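Local coordinates for protein 4-dehydrase (Streptomyces venezuelae, PDB 2PO3) that probably acts as a pyridoxal phosphate-dependent sugar aminotransferase in the biosynthesis of desosamine, binding its TDP-sugar product as an external aldimine with the cofactor, at residues Pro121-Ala133 against His146-Val160. Residues are numbered along the deposited sequence; the frame is centred on the assembly and turned at random.
Sequences PDTGNLDPDQVAA and HLWGRPCAADQLRKV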
loop_
_atom_site.group_PDB
_atom_site.type_symbol
_atom_site.label_atom_id
_atom_site.label_comp_id
_atom_site.label_asym_id
_atom_site.label_seq_id
_atom_site.Cartn_x
_atom_site.Cartn_y
_atom_site.Cartn_z
ATOM N N PRO A 121 -33.390 4.920 5.365
ATOM C CA PRO A 121 -33.424 6.331 5.069
ATOM C C PRO A 121 -33.214 7.247 6.299
ATOM O O PRO A 121 -32.790 8.402 6.216
ATOM C CB PRO A 121 -34.792 6.572 4.416
ATOM C CG PRO A 121 -35.678 5.367 4.765
ATOM C CD PRO A 121 -34.711 4.255 5.145
ATOM N N ASP A 122 -33.520 6.753 7.480
ATOM C CA ASP A 122 -33.389 7.557 8.681
ATOM C C ASP A 122 -32.004 7.628 9.245
ATOM O O ASP A 122 -31.720 8.455 10.110
ATOM C CB ASP A 122 -34.387 7.133 9.781
ATOM C CG ASP A 122 -35.848 7.292 9.407
ATOM O OD1 ASP A 122 -36.250 8.116 8.595
ATOM O OD2 ASP A 122 -36.645 6.454 10.033
ATOM N N THR A 123 -31.148 6.756 8.753
ATOM C CA THR A 123 -29.798 6.733 9.262
ATOM C C THR A 123 -28.742 6.931 8.190
ATOM O O THR A 123 -27.712 7.576 8.398
ATOM C CB THR A 123 -29.522 5.429 10.032
ATOM O OG1 THR A 123 -29.421 4.348 9.112
ATOM C CG2 THR A 123 -30.703 5.158 10.962
ATOM N N GLY A 124 -28.998 6.357 7.035
ATOM C CA GLY A 124 -28.065 6.457 5.942
ATOM C C GLY A 124 -27.196 5.227 5.879
ATOM O O GLY A 124 -26.374 5.117 4.950
ATOM N N ASN A 125 -27.398 4.341 6.880
ATOM C CA ASN A 125 -26.670 3.077 7.048
ATOM C C ASN A 125 -27.409 1.850 6.514
ATOM O O ASN A 125 -28.635 1.845 6.379
ATOM C CB ASN A 125 -26.259 2.851 8.519
ATOM C CG ASN A 125 -25.151 3.797 8.917
ATOM O OD1 ASN A 125 -24.351 4.138 8.044
ATOM N ND2 ASN A 125 -25.086 4.239 10.181
ATOM N N LEU A 126 -26.638 0.793 6.215
ATOM C CA LEU A 126 -27.180 -0.462 5.709
ATOM C C LEU A 126 -28.357 -0.970 6.551
ATOM O O LEU A 126 -28.233 -1.157 7.766
ATOM C CB LEU A 126 -26.068 -1.527 5.736
ATOM C CG LEU A 126 -26.457 -2.857 5.107
ATOM C CD1 LEU A 126 -26.693 -2.692 3.607
ATOM C CD2 LEU A 126 -25.300 -3.819 5.332
ATOM N N ASP A 127 -29.494 -1.197 5.893
ATOM C CA ASP A 127 -30.722 -1.675 6.546
ATOM C C ASP A 127 -30.711 -3.190 6.792
ATOM O O ASP A 127 -30.777 -3.988 5.858
ATOM C CB ASP A 127 -31.957 -1.264 5.698
ATOM C CG ASP A 127 -33.292 -1.502 6.358
ATOM O OD1 ASP A 127 -33.419 -1.979 7.469
ATOM O OD2 ASP A 127 -34.307 -1.109 5.631
ATOM N N PRO A 128 -30.613 -3.616 8.057
ATOM C CA PRO A 128 -30.582 -5.033 8.369
ATOM C C PRO A 128 -31.794 -5.759 7.812
ATOM O O PRO A 128 -31.709 -6.919 7.443
ATOM C CB PRO A 128 -30.621 -5.155 9.886
ATOM C CG PRO A 128 -30.726 -3.746 10.461
ATOM C CD PRO A 128 -30.767 -2.789 9.285
ATOM N N ASP A 129 -32.914 -5.059 7.737
ATOM C CA ASP A 129 -34.104 -5.692 7.217
ATOM C C ASP A 129 -34.060 -5.877 5.733
ATOM O O ASP A 129 -34.988 -6.415 5.163
ATOM C CB ASP A 129 -35.429 -5.041 7.653
ATOM C CG ASP A 129 -35.545 -5.038 9.147
ATOM O OD1 ASP A 129 -34.914 -5.815 9.848
ATOM O OD2 ASP A 129 -36.289 -4.054 9.615
ATOM N N GLN A 130 -33.008 -5.427 5.096
ATOM C CA GLN A 130 -32.957 -5.602 3.655
ATOM C C GLN A 130 -31.904 -6.603 3.346
ATOM O O GLN A 130 -31.671 -6.994 2.213
ATOM C CB GLN A 130 -32.478 -4.304 2.973
ATOM C CG GLN A 130 -33.419 -3.118 3.248
ATOM C CD GLN A 130 -34.729 -3.396 2.546
ATOM O OE1 GLN A 130 -34.738 -3.625 1.322
ATOM N NE2 GLN A 130 -35.806 -3.459 3.334
ATOM N N VAL A 131 -31.243 -6.993 4.395
ATOM C CA VAL A 131 -30.165 -7.903 4.177
ATOM C C VAL A 131 -30.596 -9.297 3.785
ATOM O O VAL A 131 -30.239 -9.800 2.716
ATOM C CB VAL A 131 -29.193 -7.862 5.355
ATOM C CG1 VAL A 131 -28.199 -8.991 5.222
ATOM C CG2 VAL A 131 -28.402 -6.558 5.404
ATOM N N ALA A 132 -31.354 -9.930 4.666
ATOM C CA ALA A 132 -31.796 -11.289 4.400
ATOM C C ALA A 132 -32.204 -11.539 2.964
ATOM O O ALA A 132 -31.842 -12.529 2.355
ATOM C CB ALA A 132 -32.903 -11.698 5.337
ATOM N N ALA A 133 -32.970 -10.636 2.392
ATOM C CA ALA A 133 -33.404 -10.831 1.022
ATOM C C ALA A 133 -32.284 -10.867 0.013
ATOM O O ALA A 133 -32.483 -11.344 -1.086
ATOM C CB ALA A 133 -34.362 -9.707 0.648
ATOM N N HIS A 146 -19.962 2.639 8.548
ATOM C CA HIS A 146 -20.456 3.623 9.511
ATOM C C HIS A 146 -20.367 4.916 8.733
ATOM O O HIS A 146 -19.309 5.565 8.733
ATOM C CB HIS A 146 -19.536 3.733 10.744
ATOM C CG HIS A 146 -19.381 2.413 11.421
ATOM N ND1 HIS A 146 -20.476 1.596 11.640
ATOM C CD2 HIS A 146 -18.288 1.810 11.943
ATOM C CE1 HIS A 146 -20.020 0.517 12.267
ATOM N NE2 HIS A 146 -18.715 0.607 12.467
ATOM N N LEU A 147 -21.450 5.251 8.032
ATOM C CA LEU A 147 -21.492 6.442 7.191
ATOM C C LEU A 147 -21.270 7.792 7.882
ATOM O O LEU A 147 -22.060 8.215 8.704
ATOM C CB LEU A 147 -22.747 6.421 6.295
ATOM C CG LEU A 147 -22.672 7.380 5.101
ATOM C CD1 LEU A 147 -21.631 6.927 4.069
ATOM C CD2 LEU A 147 -24.057 7.556 4.459
ATOM N N TRP A 148 -20.204 8.504 7.525
ATOM C CA TRP A 148 -19.962 9.791 8.175
ATOM C C TRP A 148 -19.688 9.615 9.674
ATOM O O TRP A 148 -19.836 10.523 10.498
ATOM C CB TRP A 148 -21.090 10.828 7.963
ATOM C CG TRP A 148 -21.452 11.007 6.525
ATOM C CD1 TRP A 148 -20.615 11.096 5.432
ATOM C CD2 TRP A 148 -22.765 11.057 6.029
ATOM N NE1 TRP A 148 -21.335 11.239 4.280
ATOM C CE2 TRP A 148 -22.669 11.206 4.622
ATOM C CE3 TRP A 148 -24.004 10.983 6.651
ATOM C CZ2 TRP A 148 -23.827 11.329 3.846
ATOM C CZ3 TRP A 148 -25.139 11.105 5.873
ATOM C CH2 TRP A 148 -25.052 11.250 4.490
ATOM N N GLY A 149 -19.261 8.405 10.018
ATOM C CA GLY A 149 -18.964 8.097 11.383
ATOM C C GLY A 149 -20.177 7.591 12.157
ATOM O O GLY A 149 -20.003 7.221 13.294
ATOM N N ARG A 150 -21.394 7.559 11.596
ATOM C CA ARG A 150 -22.518 7.042 12.364
ATOM C C ARG A 150 -22.492 5.528 12.385
ATOM O O ARG A 150 -22.479 4.833 11.357
ATOM C CB ARG A 150 -23.904 7.543 11.946
ATOM C CG ARG A 150 -23.893 8.949 11.366
ATOM C CD ARG A 150 -25.021 9.151 10.357
ATOM N NE ARG A 150 -25.336 10.569 10.253
ATOM C CZ ARG A 150 -26.494 11.020 9.795
ATOM N NH1 ARG A 150 -27.441 10.190 9.391
ATOM N NH2 ARG A 150 -26.716 12.328 9.743
ATOM N N PRO A 151 -22.507 4.985 13.588
ATOM C CA PRO A 151 -22.471 3.539 13.609
ATOM C C PRO A 151 -23.705 2.878 13.067
ATOM O O PRO A 151 -24.815 3.352 13.241
ATOM C CB PRO A 151 -22.187 3.128 15.049
ATOM C CG PRO A 151 -21.624 4.372 15.717
ATOM C CD PRO A 151 -22.210 5.552 14.936
ATOM N N CYS A 152 -23.512 1.770 12.401
ATOM C CA CYS A 152 -24.596 0.922 11.880
ATOM C C CYS A 152 -25.365 0.272 13.030
ATOM O O CYS A 152 -24.937 0.370 14.189
ATOM C CB CYS A 152 -24.013 -0.229 11.059
ATOM S SG CYS A 152 -23.222 0.306 9.501
ATOM N N ALA A 153 -26.489 -0.384 12.658
ATOM C CA ALA A 153 -27.364 -1.166 13.608
ATOM C C ALA A 153 -26.745 -2.556 13.706
ATOM O O ALA A 153 -27.299 -3.563 13.214
ATOM C CB ALA A 153 -28.784 -1.286 13.052
ATOM N N ALA A 154 -25.586 -2.593 14.343
ATOM C CA ALA A 154 -24.806 -3.825 14.389
ATOM C C ALA A 154 -25.570 -4.970 15.030
ATOM O O ALA A 154 -25.674 -6.042 14.393
ATOM C CB ALA A 154 -23.437 -3.601 15.053
ATOM N N ASP A 155 -26.196 -4.765 16.158
ATOM C CA ASP A 155 -26.994 -5.769 16.830
ATOM C C ASP A 155 -28.000 -6.382 15.879
ATOM O O ASP A 155 -28.074 -7.602 15.736
ATOM C CB ASP A 155 -27.614 -5.172 18.115
ATOM C CG ASP A 155 -26.590 -4.835 19.199
ATOM O OD1 ASP A 155 -26.804 -4.024 20.088
ATOM O OD2 ASP A 155 -25.455 -5.510 19.126
ATOM N N GLN A 156 -28.767 -5.525 15.210
ATOM C CA GLN A 156 -29.732 -6.051 14.269
ATOM C C GLN A 156 -29.051 -6.741 13.092
ATOM O O GLN A 156 -29.466 -7.816 12.614
ATOM C CB GLN A 156 -30.627 -4.931 13.772
ATOM C CG GLN A 156 -31.422 -4.257 14.905
ATOM C CD GLN A 156 -32.103 -2.985 14.417
ATOM O OE1 GLN A 156 -31.832 -1.891 14.947
ATOM N NE2 GLN A 156 -32.960 -3.117 13.395
ATOM N N LEU A 157 -27.964 -6.110 12.632
ATOM C CA LEU A 157 -27.212 -6.658 11.515
ATOM C C LEU A 157 -26.610 -7.981 11.894
ATOM O O LEU A 157 -26.603 -8.951 11.148
ATOM C CB LEU A 157 -26.094 -5.682 11.137
ATOM C CG LEU A 157 -26.604 -4.603 10.199
ATOM C CD1 LEU A 157 -25.545 -3.537 9.977
ATOM C CD2 LEU A 157 -27.032 -5.247 8.882
ATOM N N ARG A 158 -26.082 -8.000 13.100
ATOM C CA ARG A 158 -25.491 -9.189 13.636
ATOM C C ARG A 158 -26.582 -10.272 13.653
ATOM O O ARG A 158 -26.403 -11.423 13.239
ATOM C CB ARG A 158 -25.088 -8.800 15.055
ATOM C CG ARG A 158 -24.653 -9.961 15.935
ATOM C CD ARG A 158 -23.277 -10.415 15.555
ATOM N NE ARG A 158 -22.205 -9.780 16.313
ATOM C CZ ARG A 158 -20.957 -10.137 16.013
ATOM N NH1 ARG A 158 -20.729 -11.039 15.043
ATOM N NH2 ARG A 158 -19.936 -9.581 16.677
ATOM N N LYS A 159 -27.769 -9.889 14.126
ATOM C CA LYS A 159 -28.861 -10.847 14.169
ATOM C C LYS A 159 -29.130 -11.497 12.821
ATOM O O LYS A 159 -29.311 -12.694 12.681
ATOM C CB LYS A 159 -30.136 -10.332 14.835
ATOM C CG LYS A 159 -31.197 -11.419 14.876
ATOM C CD LYS A 159 -32.568 -10.944 15.335
ATOM C CE LYS A 159 -33.397 -10.352 14.207
ATOM N NZ LYS A 159 -34.753 -9.932 14.626
ATOM N N VAL A 160 -29.168 -10.712 11.772
ATOM C CA VAL A 160 -29.412 -11.329 10.482
ATOM C C VAL A 160 -28.245 -12.215 10.081
ATOM O O VAL A 160 -28.406 -13.343 9.620
ATOM C CB VAL A 160 -29.652 -10.259 9.411
ATOM C CG1 VAL A 160 -29.873 -10.909 8.043
ATOM C CG2 VAL A 160 -30.825 -9.349 9.780
HETATM O O HOH W 1 -27.194 -0.051 10.097
#
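Asn125 pushes its amide into the bend formed by Leu147, Arg150, Pro151 and Cys152, an instructive case of one polar side chain tying two connecting segments of an aminotransferase fold together. Its CG is anti to the carbonyl carbon (chi1 -72°), which carries the amide across to the other backbone. There Asn125 OD1 accepts from Leu147 N at 3.1 Å, the donor tilted slightly from the carbonyl plane, while Asn125 ND2 gives to Arg150 O at 2.9 Å from well above that carbonyl's plane. The sulfur of Cys152 fills in beside the amide, with SG 4.0 Å from Asn125 CG. With the amide gone, as in an alanine here, Leu147 N and Arg150 O would probably lose these partners and a gap open beside the cysteine sulfur.

Next to this plug, Leu147 CD2 rests against the carbonyl of Gly124, whose backbone angles would jam a CB against Thr123 O and bring it close to that methyl; the Leu147 side chain lies about 6 Å from the bound cofactor-sugar adduct. The extended Arg150 reaches along the edge of the turn, and its NH1 bonds to Thr123 O at 2.8 Å; its NE is held by His288. A water bridges Leu126 O and Ala153 N where the two backbones draw apart.

Farther on, the fit becomes apolar. The ring of Pro128 is a knob over the start of helix 154-163: CG presses on Gln156 CB at 3.5 Å, and Ala153 and Leu157 line the hollow around it. Leu157 CD2 in turn packs against Pro128 CA and CB and touches Val131 CG2, the Leu157 and Val131 side chains crossing at about a right angle, and Val160 CG1 lies against Val131 CG1 at 3.8 Å. The short, loosely formed helix 128-131 thus rests on helix 154-163 mainly through hydrocarbon packing, held by shape, whereas the directional amide bonds probably set how the two chains align.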